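Local atomic coordinates of protein PTHB1 (Homo sapiens, PDB entry 4YD8), a protein that serves as a subunit of the BBSome, a coat complex thought to sort specific membrane proteins to the primary cilium and required for ciliogenesis. Residues 57-62 against 69-74; 110-115 against 125-130; 138-143 against 183-188. All blocks are in the same frame, centred on the assembly; numbering follows the deposited sequence. Where two conformers were deposited one is given.

Contact 1. Residues 57-62 against 69-74; sequences SPHPAK and AEDLLL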
loop_
_atom_site.group_PDB
_atom_site.type_symbol
_atom_site.label_atom_id
_atom_site.label_comp_id
_atom_site.label_asym_id
_atom_site.label_seq_id
_atom_site.Cartn_x
_atom_site.Cartn_y
_atom_site.Cartn_z
ATOM N N SER A 57 -4.934 -10.247 13.738
ATOM C CA SER A 57 -6.242 -10.676 13.258
ATOM C C SER A 57 -7.256 -10.189 14.288
ATOM O O SER A 57 -7.579 -10.896 15.222
ATOM C CB SER A 57 -6.291 -12.199 13.081
ATOM O OG SER A 57 -7.498 -12.597 12.458
ATOM N N PRO A 58 -7.720 -8.947 14.138
ATOM C CA PRO A 58 -8.508 -8.295 15.195
ATOM C C PRO A 58 -9.903 -8.886 15.373
ATOM O O PRO A 58 -10.532 -9.327 14.412
ATOM C CB PRO A 58 -8.601 -6.838 14.725
ATOM C CG PRO A 58 -8.314 -6.878 13.268
ATOM C CD PRO A 58 -7.400 -8.036 13.030
ATOM N N HIS A 59 -10.370 -8.878 16.612
ATOM C CA HIS A 59 -11.717 -9.325 16.949
ATOM C C HIS A 59 -12.345 -8.282 17.852
ATOM O O HIS A 59 -11.653 -7.662 18.656
ATOM C CB HIS A 59 -11.692 -10.688 17.652
ATOM C CG HIS A 59 -11.185 -11.803 16.794
ATOM N ND1 HIS A 59 -9.842 -12.035 16.592
ATOM C CD2 HIS A 59 -11.840 -12.750 16.083
ATOM C CE1 HIS A 59 -9.690 -13.073 15.791
ATOM N NE2 HIS A 59 -10.890 -13.523 15.466
ATOM N N PRO A 60 -13.660 -8.084 17.731
ATOM C CA PRO A 60 -14.317 -7.138 18.634
ATOM C C PRO A 60 -14.352 -7.667 20.067
ATOM O O PRO A 60 -14.218 -8.875 20.292
ATOM C CB PRO A 60 -15.728 -7.021 18.048
ATOM C CG PRO A 60 -15.954 -8.338 17.409
ATOM C CD PRO A 60 -14.616 -8.727 16.817
ATOM N N ALA A 61 -14.524 -6.754 21.015
ATOM C CA ALA A 61 -14.597 -7.089 22.426
ATOM C C ALA A 61 -15.627 -8.192 22.681
ATOM O O ALA A 61 -16.771 -8.100 22.228
ATOM C CB ALA A 61 -14.932 -5.843 23.236
ATOM N N LYS A 62 -15.206 -9.236 23.397
ATOM C CA LYS A 62 -16.043 -10.407 23.640
ATOM C C LYS A 62 -15.739 -10.999 25.010
ATOM O O LYS A 62 -14.696 -11.618 25.207
ATOM C CB LYS A 62 -15.819 -11.445 22.543
ATOM C CG LYS A 62 -16.563 -12.756 22.735
ATOM C CD LYS A 62 -16.290 -13.683 21.555
ATOM C CE LYS A 62 -17.123 -14.954 21.623
ATOM N NZ LYS A 62 -17.115 -15.672 20.315
ATOM N N ALA A 69 -8.481 -15.929 22.000
ATOM C CA ALA A 69 -7.151 -15.873 21.395
ATOM C C ALA A 69 -6.747 -14.419 21.186
ATOM O O ALA A 69 -7.592 -13.560 20.936
ATOM C CB ALA A 69 -7.119 -16.636 20.076
ATOM N N GLU A 70 -5.454 -14.146 21.307
ATOM C CA GLU A 70 -4.939 -12.796 21.146
ATOM C C GLU A 70 -5.165 -12.283 19.731
ATOM O O GLU A 70 -5.184 -13.057 18.775
ATOM C CB GLU A 70 -3.445 -12.749 21.482
ATOM C CG GLU A 70 -3.134 -12.942 22.963
ATOM C CD GLU A 70 -3.788 -11.885 23.833
ATOM O OE1 GLU A 70 -3.421 -10.697 23.707
ATOM O OE2 GLU A 70 -4.673 -12.241 24.637
ATOM N N ASP A 71 -5.341 -10.975 19.611
ATOM C CA ASP A 71 -5.464 -10.304 18.321
ATOM C C ASP A 71 -4.104 -10.322 17.626
ATOM O O ASP A 71 -4.008 -10.335 16.405
ATOM C CB ASP A 71 -5.933 -8.849 18.487
ATOM C CG ASP A 71 -7.330 -8.720 19.107
ATOM O OD1 ASP A 71 -8.326 -9.165 18.496
ATOM O OD2 ASP A 71 -7.429 -8.131 20.207
ATOM N N LEU A 72 -3.051 -10.286 18.430
ATOM C CA LEU A 72 -1.693 -10.254 17.894
ATOM C C LEU A 72 -1.245 -11.672 17.548
ATOM O O LEU A 72 -1.072 -12.506 18.432
ATOM C CB LEU A 72 -0.730 -9.615 18.898
ATOM C CG LEU A 72 0.733 -9.533 18.466
ATOM C CD1 LEU A 72 0.891 -8.512 17.352
ATOM C CD2 LEU A 72 1.607 -9.182 19.662
ATOM N N LEU A 73 -1.065 -11.944 16.262
ATOM C CA LEU A 73 -0.640 -13.271 15.830
ATOM C C LEU A 73 0.867 -13.427 15.935
ATOM O O LEU A 73 1.365 -14.500 16.232
ATOM C CB LEU A 73 -1.075 -13.533 14.394
ATOM C CG LEU A 73 -2.578 -13.483 14.116
ATOM C CD1 LEU A 73 -2.835 -13.843 12.665
ATOM C CD2 LEU A 73 -3.346 -14.403 15.056
ATOM N N LEU A 74 1.585 -12.341 15.680
ATOM C CA LEU A 74 3.026 -12.414 15.625
ATOM C C LEU A 74 3.635 -11.045 15.816
ATOM O O LEU A 74 3.145 -10.055 15.275
ATOM C CB LEU A 74 3.481 -13.004 14.291
ATOM C CG LEU A 74 4.997 -13.129 14.066
ATOM C CD1 LEU A 74 5.324 -14.500 13.527
ATOM C CD2 LEU A 74 5.491 -12.073 13.102
HETATM O O HOH W 1 -6.730 -13.821 16.652
HETATM O O HOH W 2 -9.967 -7.924 20.919
#

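Contact 2. Residues 110-115 against 125-130; sequences YSVSGT and CQMKLM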
loop_
_atom_site.group_PDB
_atom_site.type_symbol
_atom_site.label_atom_id
_atom_site.label_comp_id
_atom_site.label_asym_id
_atom_site.label_seq_id
_atom_site.Cartn_x
_atom_site.Cartn_y
_atom_site.Cartn_z
ATOM N N TYR A 110 9.377 -13.587 3.472
ATOM C CA TYR A 110 9.025 -14.528 4.535
ATOM C C TYR A 110 7.805 -15.351 4.201
ATOM O O TYR A 110 6.878 -14.865 3.552
ATOM C CB TYR A 110 8.723 -13.800 5.844
ATOM C CG TYR A 110 9.901 -13.081 6.438
ATOM C CD1 TYR A 110 10.751 -13.725 7.322
ATOM C CD2 TYR A 110 10.152 -11.757 6.121
ATOM C CE1 TYR A 110 11.839 -13.076 7.872
ATOM C CE2 TYR A 110 11.237 -11.096 6.668
ATOM C CZ TYR A 110 12.075 -11.769 7.537
ATOM O OH TYR A 110 13.149 -11.130 8.081
ATOM N N SER A 111 7.794 -16.575 4.707
ATOM C CA SER A 111 6.597 -17.413 4.697
ATOM C C SER A 111 5.901 -17.370 6.061
ATOM O O SER A 111 6.491 -17.753 7.068
ATOM C CB SER A 111 6.984 -18.858 4.342
ATOM O OG SER A 111 5.876 -19.736 4.462
ATOM N N VAL A 112 4.638 -16.944 6.093
ATOM C CA VAL A 112 3.882 -16.895 7.339
ATOM C C VAL A 112 2.910 -18.057 7.371
ATOM O O VAL A 112 2.108 -18.209 6.455
ATOM C CB VAL A 112 3.101 -15.569 7.481
ATOM C CG1 VAL A 112 2.287 -15.562 8.758
ATOM C CG2 VAL A 112 4.061 -14.376 7.445
ATOM N N SER A 113 3.005 -18.889 8.402
ATOM C CA SER A 113 2.154 -20.067 8.504
ATOM C C SER A 113 0.759 -19.723 9.005
ATOM O O SER A 113 0.519 -18.649 9.562
ATOM C CB SER A 113 2.777 -21.096 9.443
ATOM O OG SER A 113 2.596 -20.697 10.794
ATOM N N GLY A 114 -0.162 -20.664 8.847
ATOM C CA GLY A 114 -1.433 -20.558 9.534
ATOM C C GLY A 114 -1.219 -20.821 11.017
ATOM O O GLY A 114 -0.082 -20.989 11.477
ATOM N N THR A 115 -2.314 -20.882 11.763
ATOM C CA THR A 115 -2.261 -21.023 13.213
ATOM C C THR A 115 -1.516 -22.257 13.714
ATOM O O THR A 115 -1.819 -23.384 13.317
ATOM C CB THR A 115 -3.688 -21.075 13.797
ATOM O OG1 THR A 115 -4.467 -20.019 13.231
ATOM C CG2 THR A 115 -3.653 -20.955 15.304
ATOM N N CYS A 125 1.742 -18.128 15.120
ATOM C CA CYS A 125 2.144 -18.647 13.829
ATOM C C CYS A 125 3.652 -18.531 13.739
ATOM O O CYS A 125 4.287 -17.960 14.624
ATOM C CB CYS A 125 1.481 -17.873 12.691
ATOM S SG CYS A 125 1.886 -16.084 12.670
ATOM N N GLN A 126 4.235 -19.070 12.679
ATOM C CA GLN A 126 5.666 -18.865 12.466
ATOM C C GLN A 126 5.860 -17.981 11.246
ATOM O O GLN A 126 4.979 -17.876 10.392
ATOM C CB GLN A 126 6.402 -20.194 12.296
ATOM C CG GLN A 126 5.999 -20.949 11.057
ATOM C CD GLN A 126 6.702 -22.283 10.925
ATOM O OE1 GLN A 126 7.112 -22.881 11.922
ATOM N NE2 GLN A 126 6.843 -22.760 9.686
HETATM N N MSE A 127 7.006 -17.312 11.195
HETATM C CA MSE A 127 7.399 -16.522 10.048
HETATM C C MSE A 127 8.816 -16.915 9.695
HETATM O O MSE A 127 9.729 -16.640 10.460
HETATM C CB MSE A 127 7.318 -15.032 10.363
HETATM C CG MSE A 127 7.574 -14.154 9.167
HETATM SE SE MSE A 127 7.151 -12.293 9.552
HETATM C CE MSE A 127 8.969 -11.656 9.855
ATOM N N LYS A 128 9.001 -17.586 8.563
ATOM C CA LYS A 128 10.313 -18.114 8.204
ATOM C C LYS A 128 10.867 -17.367 7.008
ATOM O O LYS A 128 10.151 -17.133 6.032
ATOM C CB LYS A 128 10.240 -19.606 7.863
ATOM C CG LYS A 128 9.486 -20.475 8.853
ATOM C CD LYS A 128 10.059 -20.386 10.249
ATOM C CE LYS A 128 11.364 -21.128 10.379
ATOM N NZ LYS A 128 11.593 -21.484 11.810
ATOM N N LEU A 129 12.149 -17.024 7.065
ATOM C CA LEU A 129 12.808 -16.360 5.944
ATOM C C LEU A 129 12.968 -17.314 4.764
ATOM O O LEU A 129 13.507 -18.420 4.915
ATOM C CB LEU A 129 14.177 -15.830 6.376
ATOM C CG LEU A 129 14.963 -15.043 5.328
ATOM C CD1 LEU A 129 14.335 -13.684 5.101
ATOM C CD2 LEU A 129 16.423 -14.901 5.764
HETATM N N MSE A 130 12.499 -16.902 3.593
HETATM C CA MSE A 130 12.676 -17.717 2.384
HETATM C C MSE A 130 13.957 -17.317 1.677
HETATM O O MSE A 130 14.746 -18.169 1.277
HETATM C CB MSE A 130 11.482 -17.576 1.435
HETATM C CG MSE A 130 10.151 -18.015 2.029
HETATM SE SE MSE A 130 10.185 -19.897 2.495
HETATM C CE MSE A 130 10.118 -20.746 0.728
#

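Contact 3. Residues 138-143 against 183-188; sequences TACNMT and LLPGPL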
loop_
_atom_site.group_PDB
_atom_site.type_symbol
_atom_site.label_atom_id
_atom_site.label_comp_id
_atom_site.label_asym_id
_atom_site.label_seq_id
_atom_site.Cartn_x
_atom_site.Cartn_y
_atom_site.Cartn_z
ATOM N N THR A 138 21.110 2.236 -0.906
ATOM C CA THR A 138 20.022 2.497 0.049
ATOM C C THR A 138 18.653 2.563 -0.624
ATOM O O THR A 138 18.488 3.239 -1.638
ATOM C CB THR A 138 20.255 3.817 0.789
ATOM O OG1 THR A 138 20.576 4.828 -0.172
ATOM C CG2 THR A 138 21.418 3.687 1.754
ATOM N N ALA A 139 17.664 1.886 -0.040
ATOM C CA ALA A 139 16.333 1.811 -0.643
ATOM C C ALA A 139 15.441 2.983 -0.263
ATOM O O ALA A 139 15.583 3.554 0.812
ATOM C CB ALA A 139 15.640 0.487 -0.241
ATOM N N CYS A 140 14.514 3.332 -1.153
ATOM C CA CYS A 140 13.450 4.260 -0.807
ATOM C C CYS A 140 12.124 3.513 -0.618
ATOM O O CYS A 140 11.589 3.456 0.488
ATOM C CB CYS A 140 13.290 5.343 -1.876
ATOM S SG CYS A 140 11.907 6.471 -1.508
ATOM N N ASN A 141 11.615 2.942 -1.706
ATOM C CA ASN A 141 10.295 2.293 -1.705
ATOM C C ASN A 141 10.283 1.179 -2.754
ATOM O O ASN A 141 11.282 0.961 -3.432
ATOM C CB ASN A 141 9.168 3.319 -1.951
ATOM C CG ASN A 141 9.384 4.177 -3.210
ATOM O OD1 ASN A 141 10.141 3.813 -4.106
ATOM N ND2 ASN A 141 8.691 5.324 -3.278
HETATM N N MSE A 142 9.175 0.452 -2.876
HETATM C CA MSE A 142 9.148 -0.658 -3.815
HETATM C C MSE A 142 7.760 -0.836 -4.387
HETATM O O MSE A 142 6.789 -0.284 -3.859
HETATM C CB MSE A 142 9.582 -1.963 -3.140
HETATM C CG MSE A 142 8.695 -2.375 -1.973
HETATM SE SE MSE A 142 9.272 -4.177 -1.365
HETATM C CE MSE A 142 8.324 -4.254 0.308
ATOM N N THR A 143 7.677 -1.611 -5.461
ATOM C CA THR A 143 6.388 -2.049 -5.992
ATOM C C THR A 143 6.588 -3.478 -6.504
ATOM O O THR A 143 7.700 -4.005 -6.472
ATOM C CB THR A 143 5.873 -1.088 -7.109
ATOM O OG1 THR A 143 4.528 -1.422 -7.471
ATOM C CG2 THR A 143 6.783 -1.145 -8.359
ATOM N N LEU A 183 15.653 13.759 -9.158
ATOM C CA LEU A 183 16.233 14.571 -8.094
ATOM C C LEU A 183 16.016 13.880 -6.742
ATOM O O LEU A 183 16.965 13.376 -6.139
ATOM C CB LEU A 183 15.625 15.971 -8.110
ATOM C CG LEU A 183 16.278 17.049 -7.267
ATOM C CD1 LEU A 183 17.674 17.363 -7.792
ATOM C CD2 LEU A 183 15.403 18.298 -7.260
ATOM N N LEU A 184 14.765 13.860 -6.280
ATOM C CA LEU A 184 14.362 13.086 -5.095
ATOM C C LEU A 184 13.364 11.978 -5.472
ATOM O O LEU A 184 12.555 12.145 -6.383
ATOM C CB LEU A 184 13.738 14.002 -4.034
ATOM C CG LEU A 184 14.620 15.091 -3.410
ATOM C CD1 LEU A 184 13.831 15.888 -2.389
ATOM C CD2 LEU A 184 15.875 14.500 -2.765
ATOM N N PRO A 185 13.417 10.841 -4.766
ATOM C CA PRO A 185 12.571 9.711 -5.161
ATOM C C PRO A 185 11.086 9.953 -4.876
ATOM O O PRO A 185 10.717 10.366 -3.772
ATOM C CB PRO A 185 13.113 8.545 -4.317
ATOM C CG PRO A 185 13.756 9.180 -3.144
ATOM C CD PRO A 185 14.306 10.512 -3.636
ATOM N N GLY A 186 10.252 9.706 -5.878
ATOM C CA GLY A 186 8.815 9.881 -5.736
ATOM C C GLY A 186 8.150 8.544 -5.449
ATOM O O GLY A 186 8.815 7.514 -5.342
ATOM N N PRO A 187 6.817 8.553 -5.347
ATOM C CA PRO A 187 6.079 7.299 -5.176
ATOM C C PRO A 187 6.281 6.410 -6.391
ATOM O O PRO A 187 6.596 6.910 -7.483
ATOM C CB PRO A 187 4.602 7.750 -5.041
ATOM C CG PRO A 187 4.556 9.126 -5.596
ATOM C CD PRO A 187 5.943 9.735 -5.419
ATOM N N LEU A 188 6.101 5.105 -6.210
ATOM C CA LEU A 188 6.378 4.149 -7.270
ATOM C C LEU A 188 5.259 3.114 -7.373
ATOM O O LEU A 188 4.820 2.581 -6.358
ATOM C CB LEU A 188 7.711 3.448 -7.001
ATOM C CG LEU A 188 8.152 2.367 -7.992
ATOM C CD1 LEU A 188 8.618 2.983 -9.318
ATOM C CD2 LEU A 188 9.271 1.512 -7.387
HETATM O O HOH W 3 5.952 2.200 -3.076
#

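Contact 1. Residues 57-62 against 69-74
Ser57 and Asp71 join the two backbones where strands 52-56 and 72-77 part: Ser57 N gives its hydrogen to Asp71 O at 2.8 Å. They are the third and fourth strands of a four-stranded antiparallel blade in the seven-bladed beta-propeller of PTHB1, and the chain between them swings out as a long surface loop. A classic beta bulge follows at once, with Leu73 and Leu74 both facing Ile55. Past the backbone bond it is the Asp71 side chain, in the conformer described here, one of two, that reaches across. Its CG lies anti to its own carbonyl carbon (chi1 -63°), which carries OD1 over to the main chain of 57-62. There OD1 accepts a hydrogen bond from His59 N at 2.8 Å, with the donor nearly on the line of the C-O bond but the angle at hydrogen only 140°. OD1 also lies at the edge of the imidazole, in its plane, 3.8 Å from His59 ND1; ring and carboxylate planes differ by 25°. The other oxygen, OD2, is held twice: the indole NE1 of Trp14 on strand 8-17 donates to it, and so does a water that bridges to His59 O. One carboxylate thus ties this loop to a neighbouring sheet, whose Trp13 and Trp14 also pack against Pro58. Donors at both oxygens are consistent with an ionised carboxylate in this conformer. The apolar share is small. Leu73 brings CD1 to 3.8 Å from Ser57 CB, while Gln124 touches the same leucine from outside the pair. A second water donates to Glu70 O at 2.7 Å, and its other bond, to Ser57 O at 3.4 Å, is weak.

Contact 2. Residues 110-115 against 125-130
Tyr110 lies with its ring between Met127 and Leu129, the tight part of an antiparallel pairing between strands 106-112 and 127-134, the third and fourth strands of a four-stranded propeller blade. Met127 is a selenomethionine. Its CG sits anti to the backbone N and the chain bends only at the last torsion, chi3 101°, which turns CE in over the middle of the ring, 3.6 Å from the Tyr110 centroid and almost on the normal. SE follows over the same face as a Met-aromatic contact. Leu129 CD1 takes the opposite face, 3.7 Å above the plane of the Tyr110 ring but shifted toward the rim, near CE1 and CZ. With a CH-pi contact on each face, the ring has little freedom to turn. Met127 CG also presses on Tyr110 CB, at 3.5 Å, and on Val112 CG2. This apolar side packs against the preceding blade of the propeller, where Leu53, Leu74 and Val76 meet Met127 and Ile55 meets Val112. The backbones are stitched through Ser111 and Lys128, a hydrogen-bonded pair: Ser111 N to Lys128 O at 2.8 Å, with the return bond from Lys128 N to Ser111 O.

The face carrying Ser111 and Lys128 is looser. Lys128 is exposed and touches little of the other segment, while Ser111 CB has Met130 SE as its nearest partner across the contact, at 3.8 Å, and the serine side chain also touches His98. One step beyond the Val112-Met127 pair a serine hydroxyl continues the bonding. Ser113 OG, turned between its backbone N and carbonyl carbon (chi1 76°), accepts Gln126 N at 3.0 Å in an almost perfectly straight bond of 178°, and donates its own proton to Gly114 O at 2.8 Å.

Contact 3. Residues 138-143 against 183-188
Gly186 O is gripped by two amides. Asn141 ND2 donates to it at 3.0 Å, the oxygen lying within 4° of the amide plane of Asn141 while the donor sits tilted 33° from the carbonyl plane of Gly186; the second donor is Gln159 NE2, which also bonds to Asn141 OD1. Asn141 CG stands between its backbone N and carbonyl carbon (chi1 53°), and this turn sends the amide across to 183-188, with OD1 lying 3.8 Å from Leu188 CB. Cys140 and Asn141 both face Gln159 in a classic beta bulge, and both point toward the other segment. Cys140 SG rests against the ring of Pro185, 3.7 Å from its CG. These residues join the first strand of one propeller blade, 139-145, to the chain leading into the first strand of the next, 188-191, the two running in nearly the same direction. With an alanine replacing Asn141, Gly186 O would keep Gln159 as its donor but would probably be held less firmly, and Gln159 NE2 would lose one acceptor. Farther along, Leu188 CD2 meets Thr143 CG2 at 3.8 Å, the two side chains crossing at about a right angle. Gly145, critical for protein stability, is about 7 Å from the Thr143 side chain. Between the backbones, a water donates to Met142 O at 2.7 Å and, weakly, to Leu188 O.

In the fold
From the N terminus the three contacts come in series, none nested in or crossing another. Contact 1 closes the loop between strands 52-56 and 72-77, within one blade, and ties it to strand 8-17. Contact 2 does the same for the next blade, closing the incompletely modelled loop between strands 106-112 and 127-134. These two touch: Leu74, in 69-74, packs against Cys125 and Met127, so adjacent blades meet there. After strand 127-134 the chain passes directly into 139-145, the start of contact 3, which spans a whole blade and binds it to the next. Contact 3 lies across the chain's centre from contact 1, their centres about 34 Å apart.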